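Sortase B (Streptococcus pyogenes, PDB 3PSQ) is a class B sortase involved in pilus assembly, probably linking pilin proteins by a transpeptidation that passes through an enzyme-bound acyl thioester. Local coordinates at residues Ser90-His95 / Val101-Leu106; Ile139-Asp142 / Leu148-Pro151; Ser157-Phe162 / Ser182-Leu187. All coordinates share one frame; numbering follows the deposited sequence.

Contact 1 (Ser90-His95 / Val101-Leu106). With ZN (zinc ion), chain R; ACY (acetic acid), chain H.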
ATOM      1  N   SER A  90       3.483   2.256   6.796  1.00 44.36           N
ATOM      2  CA  SER A  90       2.751   1.035   6.582  1.00 44.27           C
ATOM      3  C   SER A  90       2.812   0.696   5.092  1.00 43.81           C
ATOM      4  O   SER A  90       2.455   1.520   4.239  1.00 43.70           O
ATOM      5  CB  SER A  90       1.322   1.188   7.075  1.00 44.51           C
ATOM      6  OG  SER A  90       1.316   1.469   8.475  1.00 47.41           O
ATOM      7  N   LEU A  91       3.307  -0.512   4.798  1.00 42.74           N
ATOM      8  CA  LEU A  91       3.491  -0.984   3.425  1.00 41.44           C
ATOM      9  C   LEU A  91       2.428  -2.036   3.084  1.00 40.49           C
ATOM     10  O   LEU A  91       2.309  -3.117   3.732  1.00 40.04           O
ATOM     11  CB  LEU A  91       4.894  -1.549   3.224  1.00 40.92           C
ATOM     12  CG  LEU A  91       5.214  -2.066   1.814  1.00 41.35           C
ATOM     13  CD1 LEU A  91       5.110  -0.999   0.672  1.00 34.30           C
ATOM     14  CD2 LEU A  91       6.561  -2.741   1.838  1.00 38.79           C
ATOM     15  N   ILE A  92       1.612  -1.669   2.116  1.00 39.59           N
ATOM     16  CA  ILE A  92       0.635  -2.583   1.545  1.00 38.93           C
ATOM     17  C   ILE A  92       1.151  -3.016   0.158  1.00 38.20           C
ATOM     18  O   ILE A  92       1.437  -2.192  -0.720  1.00 37.16           O
ATOM     19  CB  ILE A  92      -0.768  -1.944   1.443  1.00 39.67           C
ATOM     20  CG1 ILE A  92      -1.267  -1.582   2.850  1.00 39.27           C
ATOM     21  CG2 ILE A  92      -1.739  -2.909   0.719  1.00 37.36           C
ATOM     22  CD1 ILE A  92      -2.655  -0.932   2.921  1.00 39.28           C
ATOM     23  N   TYR A  93       1.311  -4.317  -0.001  1.00 37.65           N
ATOM     24  CA  TYR A  93       2.040  -4.871  -1.122  1.00 37.92           C
ATOM     25  C   TYR A  93       1.197  -5.951  -1.815  1.00 37.45           C
ATOM     26  O   TYR A  93       0.262  -6.529  -1.213  1.00 37.74           O
ATOM     27  CB  TYR A  93       3.385  -5.473  -0.594  1.00 38.25           C
ATOM     28  CG  TYR A  93       4.355  -5.813  -1.677  1.00 38.18           C
ATOM     29  CD1 TYR A  93       5.139  -4.833  -2.261  1.00 37.83           C
ATOM     30  CD2 TYR A  93       4.451  -7.130  -2.154  1.00 39.06           C
ATOM     31  CE1 TYR A  93       6.013  -5.125  -3.306  1.00 38.75           C
ATOM     32  CE2 TYR A  93       5.325  -7.437  -3.190  1.00 39.02           C
ATOM     33  CZ  TYR A  93       6.109  -6.440  -3.762  1.00 40.87           C
ATOM     34  OH  TYR A  93       6.991  -6.749  -4.795  1.00 39.35           O
ATOM     35  N   ALA A  94       1.482  -6.173  -3.100  1.00 37.51           N
ATOM     36  CA  ALA A  94       0.954  -7.344  -3.837  1.00 37.66           C
ATOM     37  C   ALA A  94       2.089  -7.976  -4.611  1.00 37.96           C
ATOM     38  O   ALA A  94       2.888  -7.267  -5.206  1.00 38.52           O
ATOM     39  CB  ALA A  94      -0.226  -6.970  -4.784  1.00 37.23           C
ATOM     40  N   HIS A  95       2.198  -9.304  -4.544  1.00 38.11           N
ATOM     41  CA  HIS A  95       3.129 -10.024  -5.395  1.00 39.46           C
ATOM     42  C   HIS A  95       2.674  -9.978  -6.858  1.00 40.01           C
ATOM     43  O   HIS A  95       1.621  -9.421  -7.194  1.00 39.74           O
ATOM     44  CB  HIS A  95       3.287 -11.478  -4.907  1.00 39.53           C
ATOM     45  CG  HIS A  95       4.129 -11.592  -3.675  1.00 40.64           C
ATOM     46  ND1 HIS A  95       5.508 -11.629  -3.720  1.00 39.64           N
ATOM     47  CD2 HIS A  95       3.790 -11.660  -2.364  1.00 39.54           C
ATOM     48  CE1 HIS A  95       5.981 -11.715  -2.491  1.00 39.12           C
ATOM     49  NE2 HIS A  95       4.963 -11.713  -1.653  1.00 36.41           N
ATOM     50  N   VAL A 101      -3.560  -8.559 -10.991  1.00 39.39           N
ATOM     51  CA  VAL A 101      -5.013  -8.705 -10.866  1.00 39.03           C
ATOM     52  C   VAL A 101      -5.716  -7.524 -10.135  1.00 40.36           C
ATOM     53  O   VAL A 101      -6.779  -7.058 -10.581  1.00 39.39           O
ATOM     54  CB  VAL A 101      -5.390 -10.054 -10.232  1.00 38.71           C
ATOM     55  CG1 VAL A 101      -6.918 -10.179 -10.059  1.00 37.80           C
ATOM     56  CG2 VAL A 101      -4.830 -11.240 -11.116  1.00 38.50           C
ATOM     57  N   MET A 102      -5.107  -7.021  -9.045  1.00 40.45           N
ATOM     58  CA  MET A 102      -5.787  -6.073  -8.175  0.50 40.74           C
ATOM     59  C   MET A 102      -5.256  -4.637  -8.209  1.00 40.65           C
ATOM     60  O   MET A 102      -6.030  -3.688  -8.041  1.00 41.27           O
ATOM     61  CB  MET A 102      -5.849  -6.610  -6.744  0.50 40.62           C
ATOM     62  CG  MET A 102      -6.515  -7.973  -6.658  0.50 41.36           C
ATOM     63  SD  MET A 102      -6.245  -8.820  -5.080  0.50 40.24           S
ATOM     64  CE  MET A 102      -7.263  -7.808  -4.001  0.50 43.06           C
ATOM     65  N   PHE A 103      -3.958  -4.490  -8.446  1.00 40.12           N
ATOM     66  CA  PHE A 103      -3.274  -3.202  -8.461  1.00 39.29           C
ATOM     67  C   PHE A 103      -2.845  -2.822  -9.871  1.00 39.96           C
ATOM     68  O   PHE A 103      -1.848  -2.132 -10.034  1.00 39.69           O
ATOM     69  CB  PHE A 103      -2.003  -3.251  -7.566  1.00 38.63           C
ATOM     70  CG  PHE A 103      -2.247  -2.993  -6.053  1.00 36.29           C
ATOM     71  CD1 PHE A 103      -3.465  -2.586  -5.567  1.00 35.80           C
ATOM     72  CD2 PHE A 103      -1.184  -3.106  -5.134  1.00 37.17           C
ATOM     73  CE1 PHE A 103      -3.658  -2.310  -4.158  1.00 35.22           C
ATOM     74  CE2 PHE A 103      -1.364  -2.875  -3.743  1.00 35.19           C
ATOM     75  CZ  PHE A 103      -2.605  -2.460  -3.267  1.00 33.49           C
ATOM     76  N   GLY A 104      -3.543  -3.309 -10.898  1.00 40.63           N
ATOM     77  CA  GLY A 104      -3.159  -2.977 -12.268  1.00 41.17           C
ATOM     78  C   GLY A 104      -3.294  -1.488 -12.582  1.00 42.65           C
ATOM     79  O   GLY A 104      -2.690  -1.003 -13.529  1.00 42.45           O
ATOM     80  N   GLU A 105      -4.122  -0.756 -11.828  1.00 43.86           N
ATOM     81  CA  GLU A 105      -4.279   0.688 -12.094  1.00 45.20           C
ATOM     82  C   GLU A 105      -3.237   1.604 -11.449  1.00 46.28           C
ATOM     83  O   GLU A 105      -3.169   2.795 -11.791  1.00 48.05           O
ATOM     84  CB  GLU A 105      -5.654   1.156 -11.650  1.00 44.92           C
ATOM     85  CG  GLU A 105      -6.800   0.527 -12.447  1.00 44.05           C
ATOM     86  CD  GLU A 105      -8.099   0.573 -11.688  1.00 44.51           C
ATOM     87  OE1 GLU A 105      -8.226  -0.105 -10.670  1.00 43.56           O
ATOM     88  OE2 GLU A 105      -9.022   1.288 -12.096  1.00 48.75           O
ATOM     89  N   LEU A 106      -2.411   1.084 -10.532  1.00 46.43           N
ATOM     90  CA  LEU A 106      -1.440   1.959  -9.830  1.00 46.00           C
ATOM     91  C   LEU A 106      -0.599   2.821 -10.799  1.00 46.11           C
ATOM     92  O   LEU A 106      -0.336   3.985 -10.503  1.00 46.22           O
ATOM     93  CB  LEU A 106      -0.554   1.191  -8.837  1.00 44.62           C
ATOM     94  CG  LEU A 106      -1.190   0.694  -7.533  1.00 44.22           C
ATOM     95  CD1 LEU A 106      -0.146   0.122  -6.571  1.00 40.93           C
ATOM     96  CD2 LEU A 106      -2.023   1.789  -6.853  1.00 42.49           C
TER
HETATM   97 ZN    ZN R 330       6.739 -12.035  -5.165  1.00 38.25          ZN
HETATM   98  C   ACY H 243       6.719  -9.597  -6.411  1.00 39.45           C
HETATM   99  O   ACY H 243       7.189  -9.178  -5.301  1.00 38.63           O
HETATM  100  OXT ACY H 243       6.441 -10.802  -6.614  1.00 38.91           O
HETATM  101  CH3 ACY H 243       6.410  -8.605  -7.507  1.00 37.84           C
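Ile-92 CG2 meets the edge of the Phe-103 ring, close to the ring plane, 4.1 Å from Phe-103 CZ; Ala-94 CB approaches the same ring obliquely, 4.0 Å from Phe-103 CD2. This is the point in the sortase β-barrel where strand 89-93 hands over to helix 96-102, and Phe-103, the first residue to leave that helix, folds back on the strand. The side chains of Ile-92 and Phe-103 cross at about a right angle. With its CG2 anti to the backbone N (CG1 at chi1 -62°), Ile-92 presents this methyl to the ring. Ala-94 suits its place because its side chain is a single methyl, small enough for the backbone to pass close to the aromatic ring. Val-75 and Thr-189 also pack against Phe-103.

Tyr-93 points away from Phe-103, and an edge carbon of its ring, CE2, stands over one face of the ring of His-95, the predicted proton donor/acceptor, 4.2 Å above the plane and over its centre. The Phe-76 ring also meets the His-95 ring. Acetate O, probably from the crystallisation liquor, lies at the edge of the Tyr-93 ring, in its plane, and accepts a hydrogen bond from Tyr-93 OH, modelled very short and of doubtful exact length. His-95 NE2 is hydrogen-bonded to Asn-57 O. On the other ring nitrogen, His-95 ND1 binds a zinc ion at 1.9 Å, and acetate OXT binds the same ion at 1.9 Å.

Contact 2 (Ile139-Asp142 / Leu148-Pro151)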
ATOM      1  N   ILE A 139       6.266   6.561  -7.272  1.00 48.62           N
ATOM      2  CA  ILE A 139       7.704   6.218  -7.323  1.00 48.49           C
ATOM      3  C   ILE A 139       8.009   5.070  -8.295  1.00 49.09           C
ATOM      4  O   ILE A 139       7.256   4.084  -8.376  1.00 48.81           O
ATOM      5  CB  ILE A 139       8.162   5.811  -5.898  1.00 48.51           C
ATOM      6  CG1 ILE A 139       8.011   6.991  -4.924  1.00 49.95           C
ATOM      7  CG2 ILE A 139       9.561   5.180  -5.878  1.00 48.65           C
ATOM      8  CD1 ILE A 139       7.762   6.582  -3.485  1.00 51.84           C
ATOM      9  N   GLN A 140       9.085   5.206  -9.058  1.00 49.22           N
ATOM     10  CA  GLN A 140       9.584   4.075  -9.818  0.50 49.79           C
ATOM     11  C   GLN A 140      10.912   3.644  -9.231  1.00 50.00           C
ATOM     12  O   GLN A 140      11.882   4.405  -9.152  1.00 49.30           O
ATOM     13  CB  GLN A 140       9.732   4.340 -11.315  0.50 50.28           C
ATOM     14  CG  GLN A 140      10.446   3.176 -12.055  0.50 51.69           C
ATOM     15  CD  GLN A 140       9.499   2.074 -12.560  0.50 54.51           C
ATOM     16  OE1 GLN A 140       9.257   1.062 -11.885  0.50 52.30           O
ATOM     17  NE2 GLN A 140       8.965   2.273 -13.767  0.50 55.71           N
ATOM     18  N   THR A 141      10.929   2.405  -8.776  1.00 49.29           N
ATOM     19  CA  THR A 141      12.107   1.905  -8.157  1.00 48.85           C
ATOM     20  C   THR A 141      12.192   0.454  -8.586  1.00 48.65           C
ATOM     21  O   THR A 141      11.528   0.053  -9.537  1.00 48.12           O
ATOM     22  CB  THR A 141      12.039   2.120  -6.623  1.00 48.36           C
ATOM     23  OG1 THR A 141      13.268   1.720  -6.065  1.00 49.68           O
ATOM     24  CG2 THR A 141      10.921   1.312  -5.969  1.00 48.25           C
ATOM     25  N   ASP A 142      13.038  -0.329  -7.933  1.00 49.09           N
ATOM     26  CA  ASP A 142      13.080  -1.754  -8.260  1.00 49.36           C
ATOM     27  C   ASP A 142      13.049  -2.609  -6.991  1.00 48.50           C
ATOM     28  O   ASP A 142      13.022  -2.065  -5.864  1.00 49.12           O
ATOM     29  CB  ASP A 142      14.279  -2.063  -9.141  1.00 48.65           C
ATOM     30  CG  ASP A 142      15.575  -1.807  -8.448  1.00 50.32           C
ATOM     31  OD1 ASP A 142      15.666  -1.998  -7.224  1.00 50.75           O
ATOM     32  OD2 ASP A 142      16.531  -1.429  -9.141  1.00 54.20           O
ATOM     33  N   LEU A 148      12.543   1.374   0.941  1.00 46.89           N
ATOM     34  CA  LEU A 148      11.093   1.499   0.901  1.00 45.61           C
ATOM     35  C   LEU A 148      10.310   0.188   1.079  1.00 44.94           C
ATOM     36  O   LEU A 148       9.084   0.223   1.224  1.00 43.75           O
ATOM     37  CB  LEU A 148      10.655   2.237  -0.380  1.00 45.43           C
ATOM     38  CG  LEU A 148      11.073   3.708  -0.405  1.00 45.15           C
ATOM     39  CD1 LEU A 148      10.716   4.351  -1.720  1.00 46.50           C
ATOM     40  CD2 LEU A 148      10.453   4.478   0.765  1.00 44.86           C
ATOM     41  N   PHE A 149      11.008  -0.946   1.096  1.00 44.08           N
ATOM     42  CA  PHE A 149      10.324  -2.237   1.304  1.00 43.79           C
ATOM     43  C   PHE A 149      10.583  -2.799   2.676  1.00 44.53           C
ATOM     44  O   PHE A 149      10.261  -3.940   2.961  1.00 45.28           O
ATOM     45  CB  PHE A 149      10.621  -3.242   0.174  1.00 43.37           C
ATOM     46  CG  PHE A 149      10.193  -2.741  -1.192  1.00 42.67           C
ATOM     47  CD1 PHE A 149       8.860  -2.607  -1.504  1.00 40.81           C
ATOM     48  CD2 PHE A 149      11.128  -2.330  -2.120  1.00 43.69           C
ATOM     49  CE1 PHE A 149       8.466  -2.112  -2.719  1.00 41.00           C
ATOM     50  CE2 PHE A 149      10.732  -1.840  -3.354  1.00 44.30           C
ATOM     51  CZ  PHE A 149       9.395  -1.722  -3.649  1.00 40.31           C
ATOM     52  N   ASN A 150      11.116  -1.962   3.561  1.00 44.99           N
ATOM     53  CA  ASN A 150      11.344  -2.351   4.936  1.00 45.02           C
ATOM     54  C   ASN A 150      10.879  -1.237   5.899  1.00 45.71           C
ATOM     55  O   ASN A 150      11.564  -0.220   6.078  1.00 46.14           O
ATOM     56  CB  ASN A 150      12.817  -2.698   5.156  1.00 44.56           C
ATOM     57  CG  ASN A 150      13.071  -3.334   6.537  1.00 47.47           C
ATOM     58  OD1 ASN A 150      12.362  -3.030   7.482  1.00 48.66           O
ATOM     59  ND2 ASN A 150      14.085  -4.209   6.646  1.00 44.67           N
ATOM     60  N   PRO A 151       9.698  -1.415   6.502  1.00 45.67           N
ATOM     61  CA  PRO A 151       9.136  -0.427   7.427  1.00 45.60           C
ATOM     62  C   PRO A 151      10.022  -0.188   8.662  1.00 45.77           C
ATOM     63  O   PRO A 151       9.970   0.863   9.282  1.00 43.89           O
ATOM     64  CB  PRO A 151       7.792  -1.050   7.840  1.00 45.16           C
ATOM     65  CG  PRO A 151       7.451  -2.006   6.706  1.00 46.60           C
ATOM     66  CD  PRO A 151       8.784  -2.547   6.260  1.00 45.41           C
TER
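Phe-149 turns its ring edge to the end of strand 130-142: CE2 lies 3.4 Å from the backbone oxygen Asp-142 O, which sits near the ring plane. Thr-141 CG2 adds an oblique contact 4.1 Å from Phe-149 CE2, the two side chains coming from opposite directions. Deeper in, Ile-139 and Leu-148 reach toward each other tip to tip, CD1 to CD1 at 4.1 Å, branched aliphatic chains well suited to a buried seam.

The second shell sets these groups in place. Thr-141 has OG1 anti to its backbone N (chi1 -175°), a rotation that sends the hydroxyl to Asp-145 OD2 and turns the methyl to Phe-149. The other carboxylate oxygen, Asp-145 OD1, accepts from Leu-148 N, so one aspartate ties strand and loop together. Leu-148 packs further on Ile-166 of helix 159-167, and Phe-149 on Arg-198, the predicted transition-state stabiliser.

The loop leads into helix 151-155, within the long β6/β7 connection of class B sortases. With no hydrogen bond joining the two segments directly, dispersion and an aromatic C-H facing a carbonyl oxygen make the contact, so it is held by shape and apolar burial, with Asp-145 as a polar bridge between the segments.

Contact 3 (Ser157-Phe162 / Ser182-Leu187)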
ATOM      1  N   SER A 157      15.086   5.836   9.999  1.00 52.69           N
ATOM      2  CA  SER A 157      15.708   6.824   9.115  1.00 53.31           C
ATOM      3  C   SER A 157      15.130   8.195   9.433  1.00 53.62           C
ATOM      4  O   SER A 157      13.995   8.301   9.934  1.00 53.80           O
ATOM      5  CB  SER A 157      15.464   6.476   7.629  1.00 53.53           C
ATOM      6  OG  SER A 157      14.113   6.758   7.232  1.00 54.98           O
ATOM      7  N   SER A 158      15.875   9.250   9.127  1.00 53.75           N
ATOM      8  CA  SER A 158      15.368  10.596   9.409  1.00 54.87           C
ATOM      9  C   SER A 158      14.318  10.944   8.377  1.00 55.19           C
ATOM     10  O   SER A 158      14.318  10.363   7.288  1.00 54.70           O
ATOM     11  CB  SER A 158      16.491  11.623   9.374  1.00 54.52           C
ATOM     12  OG  SER A 158      17.173  11.568   8.140  1.00 55.72           O
ATOM     13  N   LYS A 159      13.414  11.862   8.721  1.00 56.30           N
ATOM     14  CA  LYS A 159      12.387  12.324   7.784  1.00 57.69           C
ATOM     15  C   LYS A 159      13.005  12.868   6.503  1.00 58.26           C
ATOM     16  O   LYS A 159      12.491  12.647   5.405  1.00 59.12           O
ATOM     17  CB  LYS A 159      11.436  13.359   8.421  1.00 58.43           C
ATOM     18  CG  LYS A 159      10.261  13.784   7.495  1.00 61.16           C
ATOM     19  CD  LYS A 159       9.084  14.471   8.234  1.00 68.00           C
ATOM     20  CE  LYS A 159       7.906  13.531   8.480  1.00 69.08           C
ATOM     21  NZ  LYS A 159       8.186  12.365   9.402  1.00 73.06           N
ATOM     22  N   ASN A 160      14.122  13.560   6.617  1.00 58.78           N
ATOM     23  CA  ASN A 160      14.730  14.138   5.440  0.50 59.10           C
ATOM     24  C   ASN A 160      15.372  13.120   4.502  1.00 59.20           C
ATOM     25  O   ASN A 160      15.362  13.341   3.299  1.00 59.34           O
ATOM     26  CB  ASN A 160      15.690  15.271   5.813  0.50 59.31           C
ATOM     27  CG  ASN A 160      14.952  16.558   6.186  0.50 60.52           C
ATOM     28  OD1 ASN A 160      13.735  16.682   5.969  0.50 59.82           O
ATOM     29  ND2 ASN A 160      15.686  17.524   6.738  0.50 61.99           N
ATOM     30  N   GLU A 161      15.953  12.037   5.042  1.00 58.90           N
ATOM     31  CA  GLU A 161      16.525  10.994   4.167  1.00 59.17           C
ATOM     32  C   GLU A 161      15.369  10.233   3.470  1.00 57.91           C
ATOM     33  O   GLU A 161      15.455   9.882   2.297  1.00 57.54           O
ATOM     34  CB  GLU A 161      17.528  10.050   4.896  1.00 59.49           C
ATOM     35  CG  GLU A 161      17.814   8.651   4.198  1.00 64.45           C
ATOM     36  CD  GLU A 161      19.139   8.521   3.367  1.00 69.91           C
ATOM     37  OE1 GLU A 161      19.589   9.509   2.704  1.00 71.23           O
ATOM     38  OE2 GLU A 161      19.719   7.394   3.356  1.00 67.81           O
ATOM     39  N   PHE A 162      14.290  10.000   4.205  1.00 56.97           N
ATOM     40  CA  PHE A 162      13.097   9.346   3.691  1.00 56.02           C
ATOM     41  C   PHE A 162      12.493  10.150   2.539  1.00 55.78           C
ATOM     42  O   PHE A 162      12.265   9.622   1.444  1.00 56.12           O
ATOM     43  CB  PHE A 162      12.103   9.167   4.839  1.00 55.53           C
ATOM     44  CG  PHE A 162      10.756   8.638   4.433  1.00 55.28           C
ATOM     45  CD1 PHE A 162      10.587   7.294   4.076  1.00 57.31           C
ATOM     46  CD2 PHE A 162       9.636   9.469   4.463  1.00 54.91           C
ATOM     47  CE1 PHE A 162       9.322   6.784   3.714  1.00 54.78           C
ATOM     48  CE2 PHE A 162       8.378   8.988   4.118  1.00 55.77           C
ATOM     49  CZ  PHE A 162       8.216   7.633   3.736  1.00 57.30           C
ATOM     50  N   SER A 182       4.036  12.765  11.675  1.00 67.57           N
ATOM     51  CA  SER A 182       3.353  12.285  10.447  1.00 65.25           C
ATOM     52  C   SER A 182       3.547  10.800  10.160  1.00 62.96           C
ATOM     53  O   SER A 182       4.650  10.274  10.280  1.00 63.00           O
ATOM     54  CB  SER A 182       3.817  13.079   9.210  1.00 65.69           C
ATOM     55  OG  SER A 182       3.356  14.421   9.250  1.00 65.54           O
ATOM     56  N   ARG A 183       2.474  10.125   9.768  1.00 60.82           N
ATOM     57  CA  ARG A 183       2.554   8.711   9.377  1.00 58.12           C
ATOM     58  C   ARG A 183       2.287   8.503   7.881  1.00 56.09           C
ATOM     59  O   ARG A 183       1.509   9.223   7.249  1.00 55.32           O
ATOM     60  CB  ARG A 183       1.572   7.860  10.181  1.00 58.56           C
ATOM     61  CG  ARG A 183       1.795   7.826  11.686  1.00 57.84           C
ATOM     62  CD  ARG A 183       0.638   7.043  12.329  1.00 58.77           C
ATOM     63  NE  ARG A 183      -0.494   7.923  12.584  1.00 63.61           N
ATOM     64  CZ  ARG A 183      -1.781   7.576  12.609  1.00 66.08           C
ATOM     65  NH1 ARG A 183      -2.176   6.327  12.387  1.00 64.27           N
ATOM     66  NH2 ARG A 183      -2.696   8.512  12.860  1.00 68.76           N
ATOM     67  N   PHE A 184       2.890   7.462   7.332  1.00 54.16           N
ATOM     68  CA  PHE A 184       2.855   7.244   5.886  1.00 52.23           C
ATOM     69  C   PHE A 184       2.261   5.887   5.538  1.00 49.96           C
ATOM     70  O   PHE A 184       2.258   4.983   6.354  1.00 49.12           O
ATOM     71  CB  PHE A 184       4.260   7.405   5.335  1.00 52.64           C
ATOM     72  CG  PHE A 184       4.851   8.758   5.619  1.00 54.82           C
ATOM     73  CD1 PHE A 184       4.643   9.818   4.744  1.00 55.84           C
ATOM     74  CD2 PHE A 184       5.593   8.989   6.785  1.00 55.67           C
ATOM     75  CE1 PHE A 184       5.169  11.078   5.018  1.00 54.95           C
ATOM     76  CE2 PHE A 184       6.136  10.250   7.048  1.00 55.39           C
ATOM     77  CZ  PHE A 184       5.918  11.292   6.153  1.00 54.40           C
ATOM     78  N   VAL A 185       1.691   5.784   4.347  1.00 48.15           N
ATOM     79  CA  VAL A 185       1.140   4.521   3.852  1.00 46.06           C
ATOM     80  C   VAL A 185       1.492   4.414   2.383  1.00 45.29           C
ATOM     81  O   VAL A 185       1.284   5.360   1.593  1.00 45.12           O
ATOM     82  CB  VAL A 185      -0.394   4.357   4.031  1.00 45.38           C
ATOM     83  CG1 VAL A 185      -0.802   2.977   3.550  1.00 45.22           C
ATOM     84  CG2 VAL A 185      -0.788   4.467   5.449  1.00 43.87           C
ATOM     85  N   ALA A 186       2.068   3.266   2.043  1.00 43.56           N
ATOM     86  CA  ALA A 186       2.545   3.000   0.710  1.00 41.98           C
ATOM     87  C   ALA A 186       1.781   1.790   0.160  1.00 41.17           C
ATOM     88  O   ALA A 186       1.470   0.844   0.895  1.00 41.75           O
ATOM     89  CB  ALA A 186       4.039   2.723   0.751  1.00 41.84           C
ATOM     90  N   LEU A 187       1.418   1.874  -1.108  1.00 40.33           N
ATOM     91  CA  LEU A 187       0.824   0.770  -1.842  1.00 41.01           C
ATOM     92  C   LEU A 187       1.786   0.462  -2.992  1.00 41.09           C
ATOM     93  O   LEU A 187       2.213   1.361  -3.715  1.00 39.59           O
ATOM     94  CB  LEU A 187      -0.536   1.144  -2.434  1.00 41.13           C
ATOM     95  CG  LEU A 187      -1.493   2.049  -1.676  1.00 40.30           C
ATOM     96  CD1 LEU A 187      -2.602   2.541  -2.664  1.00 39.34           C
ATOM     97  CD2 LEU A 187      -2.070   1.294  -0.483  1.00 37.04           C
TER
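Lys-159, in the first turn of helix 159-167, lies against Phe-184 of strand 184-190 and Ser-182 just before it. From CB the chain sets out toward the strand and runs on extended through CG to CD, then bends at chi3 (-101°) and chi4 (64°). The bends bring CE into the plane of the Phe-184 ring at its edge, 3.8 Å from CZ of that ring and 4.2 Å from Ser-182 CB. At the tip, Lys-159 NZ lies 3.8 Å from Phe-184 CE2, again near the ring plane, so the ammonium does not sit over the π face as a cation-π pair would require. A long aliphatic chain with a polar end suits this partly exposed position, where Lys-159 also touches Thr-178 and Asn-180. The hydroxyl of Ser-182 has its own partners, among them Thr-179 N.

One turn along the helix, Phe-162 covers a face of the same ring. Its CE2 stands 3.6 Å above the Phe-184 plane, over the centre. The planes meet at 57° with centroids 4.9 Å apart, a tilted edge-to-face pair in which Phe-162 supplies the edge. Rigid aromatics fill this buried side, and Ile-202 also packs on Phe-162.

A helix carried by the β6/β7 connection is characteristic of class B sortases; here it packs on the strand that ends at the predicted nucleophile Cys-190.

Overall arrangement
Contacts 1, 2 and 3 follow one another in series along the chain, and all reach the same mixed sheet of the sortase domain. Contact 1 lies nearest the middle of the protein; its centre is about 13 Å from that of contact 2 and 19 Å from that of contact 3, while contacts 2 and 3 are about 11 Å apart. Strands 89-93 and 184-190 are parallel neighbours; probable backbone hydrogen bonds from Ser-90 and Ile-92 to Ala-186 join contacts 1 and 3. Leu-148 of contact 2 packs on Phe-162 of contact 3, and Phe-149 on Leu-91 and Tyr-93 of contact 1. The β6/β7 connection is thus packed against the strands leading to the predicted catalytic residues His-95 and Cys-190.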